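Local coordinates for protein nicotinate phosphoribosyltransferase (Saccharomyces cerevisiae, PDB 1VLP) that catalyses the ATP-dependent formation of nicotinate ribonucleotide from nicotinate and 5-phosphoribosyl diphosphate, the first step in making NAD from nicotinic acid, at residues A33-F39 / C267-F272; V242-M248 / L281-F285; S252-Y257 / V395-I401; N261-M265 / D289-F294. All coordinates share one frame; numbering follows the deposited sequence.

Interaction 1. Residues A33-F39 / C267-F272; sequences AAVFTNF and CWINTF
Ala34 and Asn38 of helix 26-38 face Thr271 and Cys267 of helix 260-272 where the two helices cross almost perpendicularly, the axes of the short segments 10.1 Å apart and turned by 92°. The polar part is a chain of bonds running from Asn38 through Thr271 OG1 to Cys267 O. Asn38 sends one N-H of ND2 to Thr271 OG1 at 2.8 Å, nearly straight (172°) and in the plane of its amide. Its second N-H goes back to Ala34 O, in the carbonyl plane and on a lone pair, with ND2 and O 2.9 Å apart, so two bonds fix the rotation of the amide. Thr271 OG1 lies beside its own backbone N (chi1 -55°), which places it over the previous helical turn; there it donates to Cys267 O, 2.7 Å from OG1, on the opposite face of that carbonyl from Thr271 N. Threonine suits the spot because its other branch, CG2, meets Thr37 tip to tip, with OG1 of Thr37 4.0 Å from CG2 of Thr271. Small residues let the aromatic end of the second helix close in: Ala34 CB sits 3.7 Å from Trp268 CZ3, and Ala33 CB lies at the edge of the Phe272 ring. Trp246 of helix 244-254 packs on Ala34 and meets Trp268 edge-to-face, while Tyr96 of helix 94-101 reaches Ala33 and Trp137 of helix 137-140 backs Phe39.

Interaction 2. Residues V242-M248 / L281-F285; sequences VAHEWVM and LTDTF
His244 and Val247, in the first turn of helix 244-254, pack against Leu281, Thr284 and Phe285 in a buried contact between that helix and the loop leaving the C-terminal end of edge strand 279-281 of the parallel sheet. His244, by similarity the residue that becomes phosphorylated autocatalytically but unmodified here, is held on several sides. CD2 of Leu281 stands over the middle of the imidazole in a CH-pi contact, 3.5 Å from the ring centroid and 13° off its normal. ND1 shares a nearly straight hydrogen bond with Thr284 OG1, which lies at the ring edge 2.9 Å from ND1. Next to it round the ring, OD1 of Asp283 lies near the ring plane, 3.0 Å from His244 CE1, its carboxylate plane turned 70° from the ring. NE2 is hydrogen-bonded to Asp308, which with Thr284 fixes the ring at both nitrogens, while Ser309 holds OD2 of Asp283 from the second shell. One turn along the helix the packing turns apolar and tight: Val247 CG1 presses on Thr284 CG2 at 3.4 Å. That branch of Val247 lies between its backbone N and carbonyl carbon (chi1 70°), leaving CG2 to reach Phe285 CE2 at 3.9 Å. A threonine serves Thr284's place well, offering a hydroxyl to the histidine and a methyl to Val247 and Met248. Around this junction, Tyr27 of helix 26-38 and Arg306 of strand 304-307, which by similarity bind nicotinate, flank Ala243 and Leu281 respectively, and helix 260-272 backs Val247 through Ala260 and Ala264.

Interaction 3. Residues S252-Y257 / V395-I401; sequences SISEDY and VNGNHAI
Val395 begins the contact by laying its isopropyl group against the last turn of helix 244-254, CB 3.6 Å from Ser252 CB and CG1 3.8 Å from Ile253 CG1. Asn396 and Gly397 then turn the chain with positive phi, a conformation asparagine tolerates and glycine favours; OD1 of Asn396 is held by the backbone of Thr43. Asn398 carries the main polar link: its ND2 donates to Ser252 O at 2.7 Å, almost along the C=O axis, and so satisfies a carbonyl close to the end of the helix. The same amide lies stacked on the Glu255 carboxylate, their planes only 8° apart. At His399 the backbone matters more than the ring, for its O is 3.1 Å from Ser252 OG, a hydroxyl that also reaches Met248 O. Ala400 is small enough to let that hydroxyl come in beside its CA. Finally Ile401 N donates to a water 2.9 Å away, which also bonds Ser252 OG and Tyr257 OH and bridges the two segments. Ile401 CG1, between its backbone N and carbonyl carbon (chi1 63°), rests 3.9 Å from Tyr257 CE2. The arrangement is that of a tight beta hairpin with a type I' turn, Asn-Gly at its middle positions; Val395 and Asn398 form the closing hydrogen-bonded pair, and the hairpin edge of the antiparallel sheet docks on a helix end.

Interaction 4. Residues N261-M265 / D289-F294; sequences NKNAM and DFLKSF
Asn261 and Met265, one turn apart on helix 260-272, meet Asp289, Phe290 and Ser293 in a buried joint that pairs an amide-carboxylate bond with Met-aromatic contacts. Asn261 ND2 donates to Asp289 OD2 at 2.9 Å, with the acceptor in its amide plane and using the anti lone pair of the carboxylate; the N-H...O angle of 150° shows a modest bend. A water joins the same pair of residues, taking the backbone N-H of Asn261 and lying 2.6 Å from Asp289 OD2, to which it probably donates. Asparagine fits because its amide oxygen has a use too: OD1 lies at the edge of the Phe290 ring, 3.5 Å from CD1, with amide and ring almost perpendicular. In the fold, the residues 289-294 belong to the crossover that leads from strand 279-281 to its parallel neighbour 304-307, and helix 260-272 lies against this connection. Phe290 CG stands opposite its backbone N (chi1 -176°), and the ring runs on to the tip of Met265, modelled as selenomethionine. Its SE approaches Phe290 obliquely, 3.9 Å from CZ, and touches Phe294 at 4.3 Å from CD1. The flexible, polarisable chain suits a place beside two rings that pack on each other; bent at chi3 (-68°), it sends CE to Ser293 OG at 3.6 Å. Ser293 also abuts the CB of Lys262, whose ammonium end leads away to the hydroxyl of Tyr298.

How the interactions relate
From the N terminus, helix 26-38 is joined by interaction 1 to helix 260-272, closing a loop of more than two hundred residues that links the two family regions. Within that loop start the first segments of the other three contacts, each of which ends beyond it, so interaction 1 crosses them all. Interaction 2 ties helix 244-254 to the strand-end loop 281-285, and interaction 3 ties the far end of the same helix to the hairpin 395-401; these two cross. Interaction 4, between helix 260-272 and 289-294, crosses interaction 2 but nests inside interaction 3. Trp246 touches segments of interactions 1 and 4, and Phe285 packs on Tyr257.

Interaction 1. Residues A33-F39 / C267-F272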
# COMPACT_ATOMS: atom_id res chain seq x y z
N ALA A 33 -11.96 -2.90 -7.87
CA ALA A 33 -12.48 -3.58 -9.08
C ALA A 33 -12.57 -5.08 -8.87
O ALA A 33 -13.58 -5.68 -9.22
CB ALA A 33 -11.62 -3.28 -10.26
N ALA A 34 -11.55 -5.66 -8.23
CA ALA A 34 -11.56 -7.12 -8.01
C ALA A 34 -12.69 -7.53 -7.04
O ALA A 34 -13.38 -8.53 -7.25
CB ALA A 34 -10.18 -7.59 -7.49
N VAL A 35 -12.90 -6.73 -5.98
CA VAL A 35 -13.87 -7.04 -4.95
C VAL A 35 -15.27 -6.83 -5.49
O VAL A 35 -16.16 -7.65 -5.23
CB VAL A 35 -13.60 -6.17 -3.73
CG1 VAL A 35 -14.72 -6.18 -2.78
CG2 VAL A 35 -12.28 -6.64 -3.07
N PHE A 36 -15.44 -5.73 -6.22
CA PHE A 36 -16.72 -5.43 -6.87
C PHE A 36 -17.11 -6.56 -7.82
O PHE A 36 -18.27 -6.95 -7.84
CB PHE A 36 -16.65 -4.09 -7.63
CG PHE A 36 -17.81 -3.88 -8.58
CD1 PHE A 36 -19.06 -3.58 -8.09
CD2 PHE A 36 -17.65 -4.06 -9.97
CE1 PHE A 36 -20.15 -3.39 -8.96
CE2 PHE A 36 -18.74 -3.88 -10.84
CZ PHE A 36 -19.97 -3.55 -10.33
N THR A 37 -16.15 -7.05 -8.60
CA THR A 37 -16.37 -8.03 -9.64
C THR A 37 -16.76 -9.41 -9.05
O THR A 37 -17.70 -10.07 -9.52
CB THR A 37 -15.16 -8.10 -10.62
OG1 THR A 37 -15.00 -6.83 -11.33
CG2 THR A 37 -15.34 -9.19 -11.67
N ASN A 38 -16.05 -9.83 -8.00
CA ASN A 38 -16.06 -11.19 -7.50
C ASN A 38 -16.81 -11.38 -6.19
O ASN A 38 -17.47 -12.39 -5.98
CB ASN A 38 -14.61 -11.66 -7.33
CG ASN A 38 -13.89 -11.76 -8.65
OD1 ASN A 38 -14.15 -12.70 -9.42
ND2 ASN A 38 -12.97 -10.85 -8.92
N PHE A 39 -16.72 -10.38 -5.31
CA PHE A 39 -17.27 -10.48 -3.96
C PHE A 39 -18.09 -9.24 -3.52
O PHE A 39 -17.89 -8.73 -2.43
CB PHE A 39 -16.12 -10.75 -2.98
CG PHE A 39 -15.28 -11.95 -3.35
CD1 PHE A 39 -15.81 -13.24 -3.32
CD2 PHE A 39 -13.96 -11.81 -3.74
CE1 PHE A 39 -15.05 -14.33 -3.64
CE2 PHE A 39 -13.20 -12.91 -4.07
CZ PHE A 39 -13.75 -14.17 -4.02
N CYS A 267 -8.86 -15.88 -9.43
CA CYS A 267 -9.81 -14.84 -9.45
C CYS A 267 -9.21 -13.56 -10.01
O CYS A 267 -9.85 -12.83 -10.76
CB CYS A 267 -10.31 -14.54 -8.05
SG CYS A 267 -11.59 -15.59 -7.46
N TRP A 268 -7.97 -13.28 -9.63
CA TRP A 268 -7.31 -12.06 -10.08
C TRP A 268 -7.18 -12.13 -11.60
O TRP A 268 -7.52 -11.19 -12.30
CB TRP A 268 -5.94 -11.91 -9.40
CG TRP A 268 -5.29 -10.56 -9.54
CD1 TRP A 268 -4.27 -10.21 -10.37
CD2 TRP A 268 -5.58 -9.37 -8.77
NE1 TRP A 268 -3.90 -8.91 -10.16
CE2 TRP A 268 -4.70 -8.36 -9.21
CE3 TRP A 268 -6.52 -9.07 -7.78
CZ2 TRP A 268 -4.71 -7.08 -8.67
CZ3 TRP A 268 -6.53 -7.78 -7.24
CH2 TRP A 268 -5.63 -6.81 -7.70
N ILE A 269 -6.74 -13.27 -12.10
CA ILE A 269 -6.46 -13.44 -13.53
C ILE A 269 -7.76 -13.40 -14.35
O ILE A 269 -7.81 -12.79 -15.41
CB ILE A 269 -5.70 -14.76 -13.79
CG1 ILE A 269 -4.25 -14.61 -13.38
CG2 ILE A 269 -5.71 -15.15 -15.28
CD1 ILE A 269 -3.51 -15.91 -13.22
N ASN A 270 -8.79 -14.07 -13.84
CA ASN A 270 -10.09 -14.08 -14.49
C ASN A 270 -10.69 -12.67 -14.52
O ASN A 270 -11.39 -12.33 -15.47
CB ASN A 270 -11.00 -15.15 -13.85
CG ASN A 270 -10.51 -16.60 -14.09
OD1 ASN A 270 -9.76 -16.90 -15.04
ND2 ASN A 270 -10.93 -17.50 -13.22
N THR A 271 -10.35 -11.81 -13.56
CA THR A 271 -10.83 -10.43 -13.55
C THR A 271 -10.12 -9.45 -14.51
O THR A 271 -10.76 -8.67 -15.21
CB THR A 271 -10.77 -9.84 -12.12
OG1 THR A 271 -11.50 -10.72 -11.26
CG2 THR A 271 -11.36 -8.42 -12.05
N PHE A 272 -8.80 -9.49 -14.54
CA PHE A 272 -8.04 -8.50 -15.28
C PHE A 272 -7.39 -9.02 -16.54
O PHE A 272 -6.90 -8.23 -17.36
CB PHE A 272 -6.97 -7.93 -14.37
CG PHE A 272 -7.54 -7.20 -13.17
CD1 PHE A 272 -8.49 -6.18 -13.35
CD2 PHE A 272 -7.16 -7.55 -11.88
CE1 PHE A 272 -9.01 -5.50 -12.23
CE2 PHE A 272 -7.68 -6.89 -10.77
CZ PHE A 272 -8.60 -5.84 -10.94

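Interaction 2. Residues V242-M248 / L281-F285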
# COMPACT_ATOMS: atom_id res chain seq x y z
N VAL A 242 -1.19 -6.57 -6.57
CA VAL A 242 -2.15 -7.09 -5.60
C VAL A 242 -1.66 -6.78 -4.15
O VAL A 242 -0.45 -6.65 -3.89
CB VAL A 242 -2.35 -8.58 -5.81
CG1 VAL A 242 -1.13 -9.37 -5.25
CG2 VAL A 242 -3.68 -9.01 -5.19
N ALA A 243 -2.60 -6.66 -3.20
CA ALA A 243 -2.25 -6.41 -1.80
C ALA A 243 -2.55 -7.68 -0.98
O ALA A 243 -3.27 -8.55 -1.46
CB ALA A 243 -3.06 -5.24 -1.23
N HIS A 244 -2.02 -7.76 0.23
CA HIS A 244 -2.30 -8.93 1.11
C HIS A 244 -3.76 -9.14 1.33
O HIS A 244 -4.18 -10.29 1.44
CB HIS A 244 -1.61 -8.83 2.47
CG HIS A 244 -0.11 -8.81 2.41
ND1 HIS A 244 0.64 -9.90 2.04
CD2 HIS A 244 0.76 -7.79 2.62
CE1 HIS A 244 1.92 -9.56 2.06
NE2 HIS A 244 2.02 -8.29 2.42
N GLU A 245 -4.54 -8.05 1.37
CA GLU A 245 -5.94 -8.15 1.76
C GLU A 245 -6.75 -9.01 0.78
O GLU A 245 -7.70 -9.69 1.17
CB GLU A 245 -6.54 -6.77 2.01
CG GLU A 245 -6.78 -5.91 0.90
CD GLU A 245 -7.57 -4.60 1.30
OE1 GLU A 245 -8.70 -4.75 1.80
OE2 GLU A 245 -7.09 -3.52 1.00
N TRP A 246 -6.27 -9.12 -0.47
CA TRP A 246 -6.88 -10.00 -1.46
C TRP A 246 -6.84 -11.43 -1.05
O TRP A 246 -7.91 -12.03 -0.87
CB TRP A 246 -6.25 -9.78 -2.85
CG TRP A 246 -6.91 -10.57 -3.90
CD1 TRP A 246 -6.32 -11.53 -4.68
CD2 TRP A 246 -8.27 -10.47 -4.36
NE1 TRP A 246 -7.22 -12.04 -5.55
CE2 TRP A 246 -8.42 -11.42 -5.39
CE3 TRP A 246 -9.38 -9.68 -4.00
CZ2 TRP A 246 -9.64 -11.62 -6.07
CZ3 TRP A 246 -10.58 -9.87 -4.66
CH2 TRP A 246 -10.70 -10.81 -5.68
N VAL A 247 -5.67 -12.05 -0.90
CA VAL A 247 -5.71 -13.49 -0.52
C VAL A 247 -6.25 -13.72 0.89
O VAL A 247 -6.84 -14.75 1.13
CB VAL A 247 -4.38 -14.30 -0.77
CG1 VAL A 247 -3.31 -13.91 0.17
CG2 VAL A 247 -4.66 -15.85 -0.68
N MSE A 248 -6.01 -12.78 1.80
CA MSE A 248 -6.59 -12.84 3.20
C MSE A 248 -8.09 -12.92 3.11
O MSE A 248 -8.69 -13.79 3.73
CB MSE A 248 -6.14 -11.64 4.02
CG MSE A 248 -4.66 -11.55 4.32
SE MSE A 248 -4.24 -9.87 5.19
CE MSE A 248 -5.21 -10.11 6.86
N LEU A 281 2.23 -11.41 -4.90
CA LEU A 281 2.57 -11.27 -3.50
C LEU A 281 2.57 -12.64 -2.80
O LEU A 281 1.52 -13.24 -2.58
CB LEU A 281 1.56 -10.33 -2.85
CG LEU A 281 1.88 -9.71 -1.51
CD1 LEU A 281 3.27 -9.02 -1.47
CD2 LEU A 281 0.77 -8.72 -1.17
N THR A 282 3.75 -13.15 -2.48
CA THR A 282 3.91 -14.56 -2.13
C THR A 282 3.87 -14.91 -0.64
O THR A 282 3.74 -16.09 -0.30
CB THR A 282 5.25 -15.10 -2.71
OG1 THR A 282 6.34 -14.51 -2.01
CG2 THR A 282 5.41 -14.73 -4.19
N ASP A 283 4.05 -13.90 0.23
CA ASP A 283 4.35 -14.15 1.66
C ASP A 283 3.14 -14.18 2.62
O ASP A 283 3.29 -14.48 3.80
CB ASP A 283 5.35 -13.14 2.20
CG ASP A 283 4.81 -11.70 2.21
OD1 ASP A 283 4.29 -11.25 1.17
OD2 ASP A 283 4.93 -11.01 3.25
N THR A 284 1.95 -13.92 2.09
CA THR A 284 0.76 -13.74 2.95
C THR A 284 0.57 -14.93 3.91
O THR A 284 0.34 -14.74 5.14
CB THR A 284 -0.47 -13.54 2.11
OG1 THR A 284 -0.20 -12.51 1.14
CG2 THR A 284 -1.69 -13.12 3.02
N PHE A 285 0.63 -16.14 3.37
CA PHE A 285 0.56 -17.39 4.15
C PHE A 285 1.89 -18.14 4.05
O PHE A 285 1.92 -19.35 4.13
CB PHE A 285 -0.60 -18.28 3.70
CG PHE A 285 -1.92 -17.61 3.86
CD1 PHE A 285 -2.18 -16.86 5.01
CD2 PHE A 285 -2.86 -17.64 2.85
CE1 PHE A 285 -3.37 -16.15 5.14
CE2 PHE A 285 -4.06 -16.96 2.98
CZ PHE A 285 -4.30 -16.21 4.12

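Interaction 3. Residues S252-Y257 / V395-I401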
# COMPACT_ATOMS: atom_id res chain seq x y z
N SER A 252 -10.54 -16.15 4.05
CA SER A 252 -11.47 -15.97 5.17
C SER A 252 -12.94 -16.15 4.83
O SER A 252 -13.77 -16.42 5.74
CB SER A 252 -11.30 -14.59 5.75
OG SER A 252 -10.06 -14.50 6.37
N ILE A 253 -13.28 -15.98 3.55
CA ILE A 253 -14.66 -16.11 3.13
C ILE A 253 -15.15 -17.50 3.56
O ILE A 253 -16.18 -17.62 4.20
CB ILE A 253 -14.85 -15.83 1.62
CG1 ILE A 253 -14.69 -14.34 1.33
CG2 ILE A 253 -16.24 -16.21 1.18
CD1 ILE A 253 -14.51 -13.98 -0.09
N SER A 254 -14.41 -18.56 3.27
CA SER A 254 -14.87 -19.86 3.70
C SER A 254 -13.82 -20.65 4.48
O SER A 254 -14.03 -21.80 4.79
CB SER A 254 -15.39 -20.64 2.48
OG SER A 254 -14.53 -20.44 1.37
N GLU A 255 -12.71 -19.99 4.83
CA GLU A 255 -11.64 -20.60 5.60
C GLU A 255 -10.97 -21.79 4.88
O GLU A 255 -10.42 -22.69 5.51
CB GLU A 255 -12.10 -20.90 7.04
CG GLU A 255 -12.42 -19.60 7.81
CD GLU A 255 -12.51 -19.82 9.30
OE1 GLU A 255 -13.26 -20.72 9.74
OE2 GLU A 255 -11.82 -19.09 10.04
N ASP A 256 -10.99 -21.76 3.54
CA ASP A 256 -10.18 -22.68 2.77
C ASP A 256 -8.80 -22.03 2.56
O ASP A 256 -8.55 -21.36 1.52
CB ASP A 256 -10.83 -22.99 1.41
CG ASP A 256 -10.15 -24.18 0.71
OD1 ASP A 256 -9.02 -24.58 1.11
OD2 ASP A 256 -10.77 -24.74 -0.21
N TYR A 257 -7.90 -22.23 3.53
CA TYR A 257 -6.57 -21.68 3.41
C TYR A 257 -5.74 -22.55 2.51
O TYR A 257 -4.87 -22.04 1.82
CB TYR A 257 -5.90 -21.52 4.78
CG TYR A 257 -6.47 -20.35 5.55
CD1 TYR A 257 -7.69 -20.48 6.23
CD2 TYR A 257 -5.82 -19.12 5.58
CE1 TYR A 257 -8.21 -19.40 6.94
CE2 TYR A 257 -6.32 -18.06 6.26
CZ TYR A 257 -7.51 -18.20 6.95
OH TYR A 257 -8.02 -17.12 7.62
N VAL A 395 -13.80 -11.08 7.94
CA VAL A 395 -14.53 -11.27 6.68
C VAL A 395 -15.72 -12.24 6.90
O VAL A 395 -15.48 -13.37 7.30
CB VAL A 395 -13.60 -11.82 5.58
CG1 VAL A 395 -14.34 -11.87 4.21
CG2 VAL A 395 -12.30 -10.94 5.41
N ASN A 396 -16.96 -11.77 6.67
CA ASN A 396 -18.13 -12.60 6.93
C ASN A 396 -18.02 -13.26 8.33
O ASN A 396 -18.31 -14.43 8.52
CB ASN A 396 -18.26 -13.66 5.84
CG ASN A 396 -18.77 -13.09 4.53
OD1 ASN A 396 -19.07 -11.89 4.44
ND2 ASN A 396 -18.94 -13.95 3.54
N GLY A 397 -17.56 -12.49 9.30
CA GLY A 397 -17.48 -12.93 10.69
C GLY A 397 -16.28 -13.78 11.03
O GLY A 397 -16.04 -14.04 12.23
N ASN A 398 -15.50 -14.17 10.03
CA ASN A 398 -14.33 -15.04 10.22
C ASN A 398 -13.10 -14.19 10.39
O ASN A 398 -12.99 -13.12 9.82
CB ASN A 398 -14.12 -15.94 9.02
CG ASN A 398 -15.25 -16.89 8.79
OD1 ASN A 398 -15.79 -17.46 9.73
ND2 ASN A 398 -15.60 -17.11 7.54
N HIS A 399 -12.15 -14.67 11.17
CA HIS A 399 -10.90 -13.94 11.39
C HIS A 399 -10.06 -13.86 10.10
O HIS A 399 -9.93 -14.86 9.40
CB HIS A 399 -10.05 -14.66 12.42
CG HIS A 399 -10.64 -14.68 13.79
ND1 HIS A 399 -10.82 -13.53 14.53
CD2 HIS A 399 -11.11 -15.70 14.55
CE1 HIS A 399 -11.37 -13.86 15.70
NE2 HIS A 399 -11.56 -15.16 15.73
N ALA A 400 -9.48 -12.70 9.83
CA ALA A 400 -8.55 -12.50 8.72
C ALA A 400 -7.14 -12.50 9.33
O ALA A 400 -6.92 -11.84 10.35
CB ALA A 400 -8.81 -11.21 8.00
N ILE A 401 -6.21 -13.23 8.71
CA ILE A 401 -4.84 -13.35 9.28
C ILE A 401 -3.78 -13.28 8.21
O ILE A 401 -4.05 -13.50 7.04
CB ILE A 401 -4.63 -14.68 10.04
CG1 ILE A 401 -4.77 -15.91 9.10
CG2 ILE A 401 -5.58 -14.76 11.21
CD1 ILE A 401 -3.98 -17.08 9.47
O HOH W 1 -7.18 -14.59 6.30
O HOH W 2 -12.34 -17.55 11.86

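Interaction 4. Residues N261-M265 / D289-F294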
# COMPACT_ATOMS: atom_id res chain seq x y z
N ASN A 261 -4.22 -19.46 -2.02
CA ASN A 261 -3.27 -18.81 -2.94
C ASN A 261 -3.68 -19.04 -4.41
O ASN A 261 -3.77 -18.09 -5.18
CB ASN A 261 -1.83 -19.20 -2.64
CG ASN A 261 -1.18 -18.28 -1.62
OD1 ASN A 261 -1.27 -17.06 -1.73
ND2 ASN A 261 -0.49 -18.87 -0.65
N LYS A 262 -4.01 -20.27 -4.75
CA LYS A 262 -4.44 -20.60 -6.11
C LYS A 262 -5.77 -19.95 -6.44
O LYS A 262 -5.96 -19.38 -7.50
CB LYS A 262 -4.52 -22.12 -6.26
CG LYS A 262 -4.97 -22.56 -7.66
CD LYS A 262 -4.48 -23.94 -8.04
CE LYS A 262 -4.79 -24.24 -9.52
NZ LYS A 262 -6.23 -23.89 -9.84
N ASN A 263 -6.72 -19.98 -5.50
CA ASN A 263 -8.04 -19.39 -5.74
C ASN A 263 -7.93 -17.89 -5.95
O ASN A 263 -8.59 -17.34 -6.84
CB ASN A 263 -8.99 -19.68 -4.60
CG ASN A 263 -9.49 -21.11 -4.62
OD1 ASN A 263 -9.48 -21.75 -5.66
ND2 ASN A 263 -9.93 -21.61 -3.47
N ALA A 264 -7.07 -17.24 -5.16
CA ALA A 264 -6.85 -15.82 -5.30
C ALA A 264 -6.22 -15.49 -6.65
O ALA A 264 -6.62 -14.50 -7.25
CB ALA A 264 -5.97 -15.25 -4.17
N MSE A 265 -5.23 -16.25 -7.11
CA MSE A 265 -4.63 -15.96 -8.43
C MSE A 265 -5.67 -16.16 -9.53
O MSE A 265 -5.80 -15.33 -10.45
CB MSE A 265 -3.44 -16.86 -8.73
CG MSE A 265 -2.30 -16.67 -7.80
SE MSE A 265 -0.76 -17.73 -8.47
CE MSE A 265 -1.31 -19.47 -8.23
N ASP A 289 4.07 -21.94 0.80
CA ASP A 289 2.73 -22.37 0.42
C ASP A 289 2.40 -21.84 -0.98
O ASP A 289 1.84 -22.57 -1.82
CB ASP A 289 1.68 -21.87 1.40
CG ASP A 289 0.31 -22.33 1.00
OD1 ASP A 289 0.10 -23.54 1.17
OD2 ASP A 289 -0.50 -21.52 0.48
N PHE A 290 2.73 -20.56 -1.18
CA PHE A 290 2.52 -19.88 -2.46
C PHE A 290 3.21 -20.64 -3.60
O PHE A 290 2.60 -20.92 -4.64
CB PHE A 290 2.99 -18.44 -2.46
CG PHE A 290 2.69 -17.74 -3.74
CD1 PHE A 290 1.45 -17.15 -3.96
CD2 PHE A 290 3.61 -17.71 -4.75
CE1 PHE A 290 1.17 -16.56 -5.15
CE2 PHE A 290 3.30 -17.12 -5.97
CZ PHE A 290 2.12 -16.55 -6.15
N LEU A 291 4.46 -20.99 -3.38
CA LEU A 291 5.27 -21.69 -4.41
C LEU A 291 4.71 -23.06 -4.86
O LEU A 291 4.87 -23.46 -6.02
CB LEU A 291 6.70 -21.77 -3.96
CG LEU A 291 7.45 -20.41 -3.98
CD1 LEU A 291 8.88 -20.62 -3.58
CD2 LEU A 291 7.35 -19.60 -5.31
N LYS A 292 3.98 -23.77 -3.99
CA LYS A 292 3.41 -25.05 -4.40
C LYS A 292 2.51 -24.95 -5.64
O LYS A 292 2.42 -25.91 -6.37
CB LYS A 292 2.55 -25.68 -3.30
CG LYS A 292 3.26 -26.10 -2.06
CD LYS A 292 2.21 -26.56 -1.01
CE LYS A 292 2.88 -27.26 0.18
NZ LYS A 292 1.87 -27.98 1.03
N SER A 293 1.83 -23.82 -5.84
CA SER A 293 0.92 -23.65 -6.98
C SER A 293 1.48 -22.75 -8.04
O SER A 293 0.78 -22.46 -9.02
CB SER A 293 -0.47 -23.10 -6.54
OG SER A 293 -0.40 -21.91 -5.78
N PHE A 294 2.70 -22.23 -7.81
CA PHE A 294 3.30 -21.26 -8.75
C PHE A 294 4.07 -21.93 -9.89
O PHE A 294 5.32 -22.08 -9.87
CB PHE A 294 4.21 -20.29 -7.99
CG PHE A 294 4.46 -18.97 -8.69
CD1 PHE A 294 3.39 -18.23 -9.26
CD2 PHE A 294 5.71 -18.39 -8.65
CE1 PHE A 294 3.57 -16.99 -9.83
CE2 PHE A 294 5.89 -17.12 -9.25
CZ PHE A 294 4.82 -16.43 -9.81
O HOH W 3 -2.99 -21.47 -0.21